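Local structure of VP2 (Primate bocaparvovirus 1, 7L0Y) at residues I15-W20 against K106-Q111; N35-I40 against V153-P158; T72-N77 against I425-A430; Q111-L116 against Y124-T129. The protein forms the T=1 icosahedral capsid of human bocavirus 1, whose shell is built from 60 capsid protein copies that assemble spontaneously. All coordinates share one frame; numbering follows the deposited sequence.

Contact 1: I15-W20 against K106-Q111; sequences ISTGGW and KIYNLQ
Thr17 OG1, set by a chi1 of 54° between its own backbone N and carbonyl carbon, meets the backbone N of Asn109; in Asn109, chi1 of -72° places CG beside the backbone N and brings the side-chain amide to Thr17 and Gly18. Asn109 N gives a nearly straight hydrogen bond to Thr17 OG1 (2.7 Å, 167° at the hydrogen), and Thr17 N returns one to Asn109 OD1 at 2.8 Å. The other end of the Asn109 amide continues along the loop: ND2 donates to Gly18 O at 3.1 Å, approaching from above the carbonyl plane and not along a lone pair. ND2 also bonds to Gln451, so the amide is held at both its oxygen and its nitrogen and its rotation is fixed.

Tyr108 lies beside this group and slides past Thr17 in the opposite direction. Thr17 OG1 sits at the edge of its ring, 3.1 Å from Tyr108 CB, while Gly18 passes the ring obliquely, with Gly18 CA 3.6 Å from Tyr108 CD1. At the far end Tyr108 OH makes a weak hydrogen bond to Gly19 O. Ser16 OG bonds to Glu214 of a neighbouring subunit, and the Trp20 ring stacks on His207 of that same subunit. The arrangement is that of the glycine-rich N-terminal region of a parvovirus capsid protein, laid along the jelly-roll strand 95-118 just where that strand turns a corner at Asn109.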
# COMPACT_ATOMS: atom_id res chain seq x y z
N ILE A 15 27.14 -40.40 -76.60
CA ILE A 15 25.84 -40.08 -76.03
C ILE A 15 24.99 -39.53 -77.15
O ILE A 15 25.45 -38.65 -77.89
CB ILE A 15 25.96 -39.07 -74.87
CG1 ILE A 15 27.02 -39.53 -73.87
CG2 ILE A 15 24.63 -38.92 -74.17
CD1 ILE A 15 26.77 -40.88 -73.25
N SER A 16 23.78 -40.04 -77.30
CA SER A 16 22.88 -39.54 -78.33
C SER A 16 22.17 -38.30 -77.81
O SER A 16 21.88 -38.18 -76.62
CB SER A 16 21.87 -40.61 -78.75
OG SER A 16 20.97 -40.93 -77.71
N THR A 17 21.90 -37.36 -78.72
CA THR A 17 21.37 -36.07 -78.33
C THR A 17 19.86 -36.02 -78.43
O THR A 17 19.25 -34.97 -78.21
CB THR A 17 22.01 -34.97 -79.17
OG1 THR A 17 21.84 -35.27 -80.56
CG2 THR A 17 23.46 -34.87 -78.87
N GLY A 18 19.24 -37.14 -78.76
CA GLY A 18 17.80 -37.20 -78.83
C GLY A 18 17.36 -38.57 -79.32
O GLY A 18 18.16 -39.38 -79.77
N GLY A 19 16.06 -38.81 -79.19
CA GLY A 19 15.46 -40.04 -79.66
C GLY A 19 14.64 -39.80 -80.91
O GLY A 19 14.48 -38.68 -81.37
N TRP A 20 14.11 -40.89 -81.44
CA TRP A 20 13.22 -40.80 -82.58
C TRP A 20 11.82 -40.47 -82.09
O TRP A 20 11.33 -41.06 -81.14
CB TRP A 20 13.21 -42.14 -83.30
CG TRP A 20 12.50 -42.15 -84.55
CD1 TRP A 20 11.20 -42.46 -84.74
CD2 TRP A 20 13.05 -41.93 -85.83
NE1 TRP A 20 10.89 -42.40 -86.06
CE2 TRP A 20 12.02 -42.09 -86.76
CE3 TRP A 20 14.33 -41.61 -86.28
CZ2 TRP A 20 12.22 -41.93 -88.11
CZ3 TRP A 20 14.53 -41.45 -87.63
CH2 TRP A 20 13.48 -41.61 -88.53
N LYS A 106 13.96 -30.03 -84.12
CA LYS A 106 15.23 -30.40 -83.52
C LYS A 106 16.13 -30.99 -84.59
O LYS A 106 15.67 -31.78 -85.42
CB LYS A 106 15.05 -31.40 -82.39
CG LYS A 106 14.32 -30.87 -81.20
CD LYS A 106 14.14 -31.95 -80.17
CE LYS A 106 13.43 -31.45 -78.94
NZ LYS A 106 13.21 -32.55 -77.96
N ILE A 107 17.40 -30.60 -84.58
CA ILE A 107 18.44 -31.24 -85.37
C ILE A 107 19.43 -31.84 -84.40
O ILE A 107 19.99 -31.12 -83.56
CB ILE A 107 19.12 -30.24 -86.32
CG1 ILE A 107 18.10 -29.70 -87.31
CG2 ILE A 107 20.24 -30.91 -87.07
CD1 ILE A 107 18.57 -28.52 -88.09
N TYR A 108 19.65 -33.14 -84.49
CA TYR A 108 20.39 -33.83 -83.45
C TYR A 108 20.99 -35.11 -84.01
O TYR A 108 20.77 -35.46 -85.17
CB TYR A 108 19.48 -34.10 -82.25
CG TYR A 108 18.30 -34.96 -82.57
CD1 TYR A 108 18.31 -36.30 -82.30
CD2 TYR A 108 17.19 -34.42 -83.19
CE1 TYR A 108 17.24 -37.08 -82.60
CE2 TYR A 108 16.12 -35.18 -83.51
CZ TYR A 108 16.15 -36.51 -83.20
OH TYR A 108 15.07 -37.30 -83.51
N ASN A 109 21.75 -35.80 -83.17
CA ASN A 109 22.48 -37.02 -83.54
C ASN A 109 23.28 -36.82 -84.81
O ASN A 109 23.23 -37.62 -85.74
CB ASN A 109 21.53 -38.21 -83.67
CG ASN A 109 21.03 -38.68 -82.34
OD1 ASN A 109 21.65 -38.43 -81.32
ND2 ASN A 109 19.90 -39.36 -82.34
N LEU A 110 24.05 -35.74 -84.84
CA LEU A 110 24.80 -35.40 -86.04
C LEU A 110 25.99 -36.33 -86.19
O LEU A 110 26.62 -36.72 -85.21
CB LEU A 110 25.27 -33.95 -85.98
CG LEU A 110 24.26 -32.84 -86.26
CD1 LEU A 110 23.42 -33.24 -87.45
CD2 LEU A 110 23.38 -32.60 -85.08
N GLN A 111 26.31 -36.67 -87.43
CA GLN A 111 27.48 -37.46 -87.75
C GLN A 111 28.19 -36.84 -88.93
O GLN A 111 27.62 -36.75 -90.02
CB GLN A 111 27.09 -38.89 -88.08
CG GLN A 111 26.65 -39.70 -86.92
CD GLN A 111 26.13 -41.03 -87.37
OE1 GLN A 111 25.54 -41.14 -88.44
NE2 GLN A 111 26.38 -42.05 -86.59

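Contact 2: N35-I40 against V153-P158; sequences NTRQFI and VMPDLP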
# COMPACT_ATOMS: atom_id res chain seq x y z
N ASN A 35 7.40 -36.12 -86.42
CA ASN A 35 8.09 -36.73 -87.54
C ASN A 35 9.59 -36.60 -87.34
O ASN A 35 10.08 -35.53 -87.01
CB ASN A 35 7.70 -36.08 -88.86
CG ASN A 35 6.35 -36.50 -89.34
OD1 ASN A 35 6.21 -37.57 -89.93
ND2 ASN A 35 5.35 -35.68 -89.10
N THR A 36 10.30 -37.69 -87.56
CA THR A 36 11.75 -37.67 -87.57
C THR A 36 12.21 -38.21 -88.91
O THR A 36 11.63 -39.17 -89.42
CB THR A 36 12.36 -38.51 -86.45
OG1 THR A 36 11.70 -38.22 -85.23
CG2 THR A 36 13.79 -38.13 -86.26
N ARG A 37 13.21 -37.57 -89.49
CA ARG A 37 13.88 -38.11 -90.65
C ARG A 37 15.37 -38.17 -90.39
O ARG A 37 15.91 -37.45 -89.54
CB ARG A 37 13.66 -37.29 -91.92
CG ARG A 37 12.24 -37.17 -92.36
CD ARG A 37 11.66 -38.48 -92.79
NE ARG A 37 10.31 -38.32 -93.28
CZ ARG A 37 9.23 -38.35 -92.52
NH1 ARG A 37 9.34 -38.54 -91.21
NH2 ARG A 37 8.03 -38.19 -93.06
N GLN A 38 16.03 -39.04 -91.13
CA GLN A 38 17.47 -39.08 -91.23
C GLN A 38 17.84 -38.31 -92.48
O GLN A 38 17.39 -38.65 -93.58
CB GLN A 38 17.94 -40.53 -91.29
CG GLN A 38 19.42 -40.82 -91.34
CD GLN A 38 20.16 -40.38 -90.11
OE1 GLN A 38 21.06 -39.56 -90.18
NE2 GLN A 38 19.76 -40.89 -88.96
N PHE A 39 18.63 -37.25 -92.33
CA PHE A 39 19.01 -36.42 -93.46
C PHE A 39 20.49 -36.60 -93.74
O PHE A 39 21.26 -36.99 -92.87
CB PHE A 39 18.71 -34.93 -93.22
CG PHE A 39 19.53 -34.31 -92.14
CD1 PHE A 39 20.79 -33.81 -92.41
CD2 PHE A 39 19.04 -34.20 -90.86
CE1 PHE A 39 21.54 -33.26 -91.42
CE2 PHE A 39 19.79 -33.63 -89.88
CZ PHE A 39 21.03 -33.16 -90.16
N ILE A 40 20.87 -36.32 -94.98
CA ILE A 40 22.27 -36.31 -95.39
C ILE A 40 22.54 -35.01 -96.11
O ILE A 40 21.77 -34.60 -96.99
CB ILE A 40 22.61 -37.52 -96.28
CG1 ILE A 40 24.10 -37.52 -96.60
CG2 ILE A 40 21.77 -37.54 -97.54
CD1 ILE A 40 24.56 -38.76 -97.28
N VAL A 153 11.30 -31.27 -100.62
CA VAL A 153 10.56 -31.41 -99.38
C VAL A 153 10.96 -32.68 -98.64
O VAL A 153 11.54 -33.61 -99.22
CB VAL A 153 9.05 -31.39 -99.69
CG1 VAL A 153 8.65 -32.68 -100.39
CG2 VAL A 153 8.22 -31.10 -98.44
N MET A 154 10.68 -32.71 -97.35
CA MET A 154 10.92 -33.86 -96.50
C MET A 154 10.28 -35.11 -97.09
O MET A 154 9.22 -35.03 -97.71
CB MET A 154 10.36 -33.55 -95.11
CG MET A 154 10.42 -34.60 -94.06
SD MET A 154 10.07 -33.74 -92.53
CE MET A 154 9.81 -35.05 -91.36
N PRO A 155 10.91 -36.28 -96.95
CA PRO A 155 10.36 -37.48 -97.58
C PRO A 155 9.08 -37.90 -96.90
O PRO A 155 8.89 -37.69 -95.70
CB PRO A 155 11.46 -38.52 -97.37
CG PRO A 155 12.66 -37.75 -97.00
CD PRO A 155 12.13 -36.61 -96.21
N ASP A 156 8.19 -38.50 -97.68
CA ASP A 156 6.88 -38.89 -97.17
C ASP A 156 7.00 -40.05 -96.19
O ASP A 156 6.48 -39.99 -95.08
CB ASP A 156 5.99 -39.24 -98.36
CG ASP A 156 4.56 -39.46 -97.98
OD1 ASP A 156 4.20 -39.23 -96.81
OD2 ASP A 156 3.78 -39.88 -98.86
N LEU A 157 7.69 -41.10 -96.59
CA LEU A 157 7.92 -42.22 -95.70
C LEU A 157 8.98 -41.87 -94.66
O LEU A 157 10.01 -41.29 -94.99
CB LEU A 157 8.37 -43.45 -96.48
CG LEU A 157 7.30 -44.03 -97.41
CD1 LEU A 157 7.90 -45.10 -98.26
CD2 LEU A 157 6.17 -44.57 -96.57
N PRO A 158 8.75 -42.22 -93.40
CA PRO A 158 9.68 -41.80 -92.34
C PRO A 158 11.04 -42.45 -92.44
O PRO A 158 12.01 -41.92 -91.90
CB PRO A 158 8.95 -42.22 -91.06
CG PRO A 158 7.53 -42.27 -91.45
CD PRO A 158 7.53 -42.81 -92.83
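Arg37 reaches from strand 35-40 into the loop 153-158, and its side chain makes the hydrogen bonds between the two segments and takes the largest share of the burial. From CB, which sets off toward the loop, the chain comes to CG, where the methyl of Met154 lies close, Arg37 CG to Met154 CE being 3.4 Å. Met154, extended beyond its own CG, crosses the arginine at about a right angle, and the same methyl also touches Asn35 CB. A bend at chi2 (-66°) then turns Arg37 CD past Pro158, with CD 3.6 Å from Pro158 O.

Strand 30-42 of the jelly roll lies between strands 446-462 and 161-169, and the arginine reaches from it to the loop that leads into the latter. Trp468 of a neighbouring subunit also packs on this loop, touching Asp156, Leu157 and Pro158.

Further out, Arg37 NE donates to Pro155 O at 2.9 Å from above the carbonyl plane. CZ is sandwiched: Met154 CE sits 3.5 Å above the centre of one guanidinium face, and Pro158 CA is offset toward the rim of the other. Arg37 NH1 turns back to its own strand and bonds to Thr36 O, 3.0 Å away and within the guanidinium plane. NH2 completes a side-on grip on the one oxygen, meeting Pro155 O at 2.8 Å in the carbonyl plane.

Contact 3: T72-N77 against I425-A430; sequences TYFNFN and IFIKMA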
# COMPACT_ATOMS: atom_id res chain seq x y z
N THR A 72 22.92 -25.69 -97.89
CA THR A 72 21.72 -26.46 -98.14
C THR A 72 20.69 -26.07 -97.09
O THR A 72 21.01 -25.40 -96.11
CB THR A 72 21.96 -27.98 -98.08
OG1 THR A 72 22.53 -28.34 -96.82
CG2 THR A 72 22.88 -28.43 -99.18
N TYR A 73 19.45 -26.48 -97.31
CA TYR A 73 18.37 -26.03 -96.45
C TYR A 73 17.34 -27.13 -96.26
O TYR A 73 17.24 -28.06 -97.06
CB TYR A 73 17.71 -24.77 -97.03
CG TYR A 73 17.05 -25.01 -98.35
CD1 TYR A 73 15.71 -25.31 -98.43
CD2 TYR A 73 17.78 -24.95 -99.52
CE1 TYR A 73 15.11 -25.53 -99.63
CE2 TYR A 73 17.20 -25.18 -100.73
CZ TYR A 73 15.86 -25.46 -100.78
OH TYR A 73 15.26 -25.68 -101.99
N PHE A 74 16.58 -27.00 -95.18
CA PHE A 74 15.44 -27.85 -94.88
C PHE A 74 14.16 -27.21 -95.41
O PHE A 74 13.92 -26.02 -95.20
CB PHE A 74 15.31 -28.08 -93.38
CG PHE A 74 16.42 -28.88 -92.80
CD1 PHE A 74 16.36 -30.25 -92.79
CD2 PHE A 74 17.53 -28.27 -92.27
CE1 PHE A 74 17.39 -31.00 -92.28
CE2 PHE A 74 18.56 -29.02 -91.74
CZ PHE A 74 18.48 -30.38 -91.74
N ASN A 75 13.35 -28.01 -96.09
CA ASN A 75 12.05 -27.58 -96.58
C ASN A 75 10.97 -28.47 -95.99
O ASN A 75 10.87 -29.65 -96.34
CB ASN A 75 12.00 -27.61 -98.10
CG ASN A 75 10.73 -27.04 -98.64
OD1 ASN A 75 10.10 -26.20 -98.01
ND2 ASN A 75 10.33 -27.50 -99.81
N PHE A 76 10.17 -27.91 -95.10
CA PHE A 76 9.08 -28.63 -94.46
C PHE A 76 7.72 -28.37 -95.09
O PHE A 76 6.72 -28.82 -94.54
CB PHE A 76 9.04 -28.30 -92.97
CG PHE A 76 10.23 -28.77 -92.24
CD1 PHE A 76 10.30 -30.06 -91.76
CD2 PHE A 76 11.31 -27.93 -92.06
CE1 PHE A 76 11.41 -30.49 -91.10
CE2 PHE A 76 12.42 -28.37 -91.40
CZ PHE A 76 12.47 -29.64 -90.92
N ASN A 77 7.66 -27.65 -96.20
CA ASN A 77 6.38 -27.11 -96.63
C ASN A 77 5.67 -28.10 -97.56
O ASN A 77 5.84 -28.12 -98.78
CB ASN A 77 6.62 -25.78 -97.32
CG ASN A 77 5.36 -25.03 -97.61
OD1 ASN A 77 4.37 -25.17 -96.90
ND2 ASN A 77 5.38 -24.23 -98.65
N ILE A 425 15.66 -23.29 -92.23
CA ILE A 425 16.87 -23.72 -91.56
C ILE A 425 17.91 -24.02 -92.63
O ILE A 425 17.72 -24.90 -93.46
CB ILE A 425 16.62 -24.94 -90.67
CG1 ILE A 425 15.61 -24.59 -89.59
CG2 ILE A 425 17.91 -25.38 -90.03
CD1 ILE A 425 15.06 -25.79 -88.91
N PHE A 426 19.00 -23.27 -92.61
CA PHE A 426 20.12 -23.48 -93.51
C PHE A 426 21.18 -24.29 -92.79
O PHE A 426 21.42 -24.09 -91.60
CB PHE A 426 20.70 -22.16 -93.98
CG PHE A 426 19.78 -21.38 -94.83
CD1 PHE A 426 19.68 -21.63 -96.17
CD2 PHE A 426 19.00 -20.39 -94.28
CE1 PHE A 426 18.84 -20.90 -96.95
CE2 PHE A 426 18.16 -19.66 -95.06
CZ PHE A 426 18.08 -19.92 -96.40
N ILE A 427 21.80 -25.20 -93.50
CA ILE A 427 22.84 -26.04 -92.94
C ILE A 427 23.91 -26.24 -93.99
O ILE A 427 23.61 -26.49 -95.16
CB ILE A 427 22.26 -27.38 -92.45
CG1 ILE A 427 23.35 -28.28 -91.89
CG2 ILE A 427 21.50 -28.04 -93.52
CD1 ILE A 427 22.81 -29.52 -91.27
N LYS A 428 25.16 -26.07 -93.59
CA LYS A 428 26.26 -26.55 -94.40
C LYS A 428 27.31 -27.07 -93.45
O LYS A 428 27.29 -26.74 -92.26
CB LYS A 428 26.88 -25.47 -95.29
CG LYS A 428 27.62 -24.42 -94.55
CD LYS A 428 28.24 -23.43 -95.49
CE LYS A 428 29.05 -22.41 -94.72
NZ LYS A 428 30.26 -23.00 -94.10
N MET A 429 28.21 -27.88 -93.96
CA MET A 429 29.33 -28.30 -93.15
C MET A 429 30.42 -27.25 -93.15
O MET A 429 30.60 -26.52 -94.12
CB MET A 429 29.87 -29.61 -93.66
CG MET A 429 28.95 -30.74 -93.38
SD MET A 429 29.66 -32.11 -94.22
CE MET A 429 29.25 -31.61 -95.88
N ALA A 430 31.12 -27.17 -92.03
CA ALA A 430 32.29 -26.32 -91.95
C ALA A 430 33.26 -26.70 -93.05
O ALA A 430 33.62 -27.87 -93.21
CB ALA A 430 32.95 -26.45 -90.59
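An antiparallel strand pair within the jelly-roll barrel sets Thr72 against Ile427 and Tyr73 against Phe426. Thr72 and Ile427 form a hydrogen-bonded pair. Ile427 N donates to Thr72 O at 2.7 Å and an almost straight 175°, and Ile427 O receives two donors from the threonine, the backbone N at 2.9 Å and OG1 at 2.7 Å. These two reach the oxygen from opposite faces of the carbonyl plane. With chi1 of 57°, OG1 sits between the backbone N and the carbonyl carbon, near enough to its N for both to reach the one oxygen; OG1 is also hydrogen-bonded to Thr41.

Tyr73 and Phe426, the non-hydrogen-bonded pair, turn to the other side of the sheet. In the jelly roll this pairing sets strand 71-74 beside strand 424-429, which is bordered in turn by strand 132-137. Tyr73 CB rests against Phe426 CD1 at 3.8 Å, while the tyrosine hydroxyl leads away to Asp152.

Phe74 N bonds to Ile425 O at 2.9 Å. Facing the barrel core with Thr72, the Phe74 ring is shared by two isoleucines whose side chains it meets aslant. Its CD2 touches Ile425 CG2 at 3.7 Å and its CE2 lies 3.6 Å from Ile427 CG2. Beyond them Phe74 meets Phe39 and Trp162 edge-to-face, and Phe76 also meets Trp162 edge-to-face.

Contact 4: Q111-L116 against Y124-T129; sequences QIKQIL and YNNDLT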
# COMPACT_ATOMS: atom_id res chain seq x y z
N GLN A 111 26.31 -36.67 -87.43
CA GLN A 111 27.48 -37.46 -87.75
C GLN A 111 28.19 -36.84 -88.93
O GLN A 111 27.62 -36.75 -90.02
CB GLN A 111 27.09 -38.89 -88.08
CG GLN A 111 26.65 -39.70 -86.92
CD GLN A 111 26.13 -41.03 -87.37
OE1 GLN A 111 25.54 -41.14 -88.44
NE2 GLN A 111 26.38 -42.05 -86.59
N ILE A 112 29.43 -36.42 -88.73
CA ILE A 112 30.28 -36.00 -89.83
C ILE A 112 31.26 -37.13 -90.11
O ILE A 112 31.95 -37.60 -89.21
CB ILE A 112 31.02 -34.69 -89.52
CG1 ILE A 112 30.02 -33.55 -89.32
CG2 ILE A 112 31.92 -34.33 -90.67
CD1 ILE A 112 29.67 -33.28 -87.89
N LYS A 113 31.28 -37.59 -91.35
CA LYS A 113 32.19 -38.62 -91.80
C LYS A 113 33.13 -38.02 -92.82
O LYS A 113 32.72 -37.22 -93.66
CB LYS A 113 31.44 -39.80 -92.43
CG LYS A 113 30.36 -40.43 -91.59
CD LYS A 113 30.89 -41.16 -90.40
CE LYS A 113 31.44 -42.52 -90.79
NZ LYS A 113 31.86 -43.33 -89.62
N GLN A 114 34.39 -38.41 -92.75
CA GLN A 114 35.33 -38.09 -93.82
C GLN A 114 35.20 -39.11 -94.93
O GLN A 114 35.07 -40.31 -94.68
CB GLN A 114 36.75 -38.05 -93.28
CG GLN A 114 37.78 -37.65 -94.31
CD GLN A 114 39.16 -37.52 -93.72
OE1 GLN A 114 39.33 -37.57 -92.51
NE2 GLN A 114 40.15 -37.39 -94.58
N ILE A 115 35.22 -38.64 -96.17
CA ILE A 115 35.09 -39.49 -97.34
C ILE A 115 36.49 -39.75 -97.86
O ILE A 115 37.17 -38.84 -98.33
CB ILE A 115 34.22 -38.83 -98.41
CG1 ILE A 115 32.83 -38.52 -97.86
CG2 ILE A 115 34.09 -39.74 -99.61
CD1 ILE A 115 32.04 -37.59 -98.72
N LEU A 116 36.93 -41.00 -97.79
CA LEU A 116 38.26 -41.39 -98.25
C LEU A 116 38.09 -42.25 -99.49
O LEU A 116 37.58 -43.37 -99.41
CB LEU A 116 39.02 -42.17 -97.18
CG LEU A 116 39.65 -41.45 -96.00
CD1 LEU A 116 38.57 -41.01 -95.04
CD2 LEU A 116 40.65 -42.35 -95.31
N TYR A 124 34.60 -44.52 -95.13
CA TYR A 124 33.90 -43.50 -94.37
C TYR A 124 34.34 -43.61 -92.93
O TYR A 124 34.07 -44.63 -92.28
CB TYR A 124 32.39 -43.70 -94.50
CG TYR A 124 31.95 -43.58 -95.92
CD1 TYR A 124 32.07 -42.39 -96.60
CD2 TYR A 124 31.53 -44.70 -96.62
CE1 TYR A 124 31.70 -42.28 -97.90
CE2 TYR A 124 31.17 -44.60 -97.93
CZ TYR A 124 31.26 -43.40 -98.57
OH TYR A 124 30.90 -43.29 -99.89
N ASN A 125 35.01 -42.60 -92.41
CA ASN A 125 35.40 -42.62 -91.02
C ASN A 125 35.02 -41.32 -90.34
O ASN A 125 34.94 -40.27 -90.97
CB ASN A 125 36.90 -42.94 -90.85
CG ASN A 125 37.81 -41.97 -91.57
OD1 ASN A 125 37.53 -40.78 -91.68
ND2 ASN A 125 38.92 -42.49 -92.06
N ASN A 126 34.75 -41.44 -89.05
CA ASN A 126 34.39 -40.29 -88.24
C ASN A 126 35.54 -39.30 -88.16
O ASN A 126 36.69 -39.68 -87.95
CB ASN A 126 34.03 -40.73 -86.83
CG ASN A 126 32.69 -41.40 -86.75
OD1 ASN A 126 31.80 -41.09 -87.53
ND2 ASN A 126 32.54 -42.32 -85.81
N ASP A 127 35.21 -38.03 -88.35
CA ASP A 127 36.04 -36.92 -87.88
C ASP A 127 35.22 -36.22 -86.82
O ASP A 127 34.23 -35.54 -87.11
CB ASP A 127 36.46 -36.02 -89.03
CG ASP A 127 35.33 -35.72 -89.95
OD1 ASP A 127 34.26 -36.33 -89.77
OD2 ASP A 127 35.50 -34.89 -90.87
N LEU A 128 35.63 -36.39 -85.56
CA LEU A 128 34.76 -36.04 -84.45
C LEU A 128 34.82 -34.55 -84.15
O LEU A 128 33.95 -34.01 -83.46
CB LEU A 128 35.15 -36.84 -83.21
CG LEU A 128 34.95 -38.36 -83.10
CD1 LEU A 128 35.59 -39.12 -84.22
CD2 LEU A 128 35.52 -38.87 -81.79
N THR A 129 35.83 -33.86 -84.67
CA THR A 129 35.98 -32.45 -84.35
C THR A 129 35.38 -31.57 -85.44
O THR A 129 35.45 -30.34 -85.36
CB THR A 129 37.46 -32.12 -84.14
OG1 THR A 129 38.20 -32.45 -85.32
CG2 THR A 129 38.00 -32.92 -82.99
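Tyr124 lies side by side with Ile115 on one face of the strand pair, both side chains pointing the same way. Ile115 CG1 comes to the edge of the tyrosine ring, in its plane and 3.9 Å from Tyr124 CE1, and CG2 approaches the same CE1 obliquely. Beyond the pair, Tyr124 packs on Val434 of a neighbouring subunit.

Asn125 pairs with Gln114 in antiparallel, hydrogen-bonded fashion: Gln114 N donates to Asn125 O at 2.6 Å, and Asn125 N to Gln114 O at 3.2 Å. A chi1 of 58° brings the Asn125 amide back over the partner strand, where ND2 lies 3.3 Å from Leu116 CD1, the two side chains crossing at about a right angle. This is the beta hairpin between strands 95-118 and 121-126; its place at the end of one barrel strand, just before the next, and its contacts with two neighbouring subunits are consistent with the DE loop, which in parvoviruses forms the channel at the icosahedral fivefold axis.

At Asn126 the side chains of the pair diverge, yet Lys113 folds back through bends at chi2 and chi3. Its NZ gives a weak hydrogen bond to Asn126 OD1 at 3.1 Å. Asp127 ends the pairing with another weak bond, from its N to Ile112 O at 3.4 Å. Its side chain crosses that of Ile112 at about a right angle, with Asp127 OD2 lying 3.6 Å from Ile112 CG2.

Overall arrangement
From the N terminus the chain first lays down 15-20, then 35-40 and 72-77, leaving three contacts open. Contact 1 closes first, when 106-111 returns to the N-terminal loop. After its corner at Asn109 the same strand continues, through the shared Gln111, into contact 4, a short local hairpin that opens and closes before 153-158 completes contact 2. Contact 3 closes last, across nearly 350 residues. Contacts 1, 2 and 3 therefore cross one another, whereas contact 4 is nested within the loops of contacts 2 and 3. Ile107 packs on Phe74 and Ile425 and Leu110 on Phe39 inside the barrel, while Tyr108 meets Thr36 on the side of the N-terminal loop; contact 4 extends from the barrel.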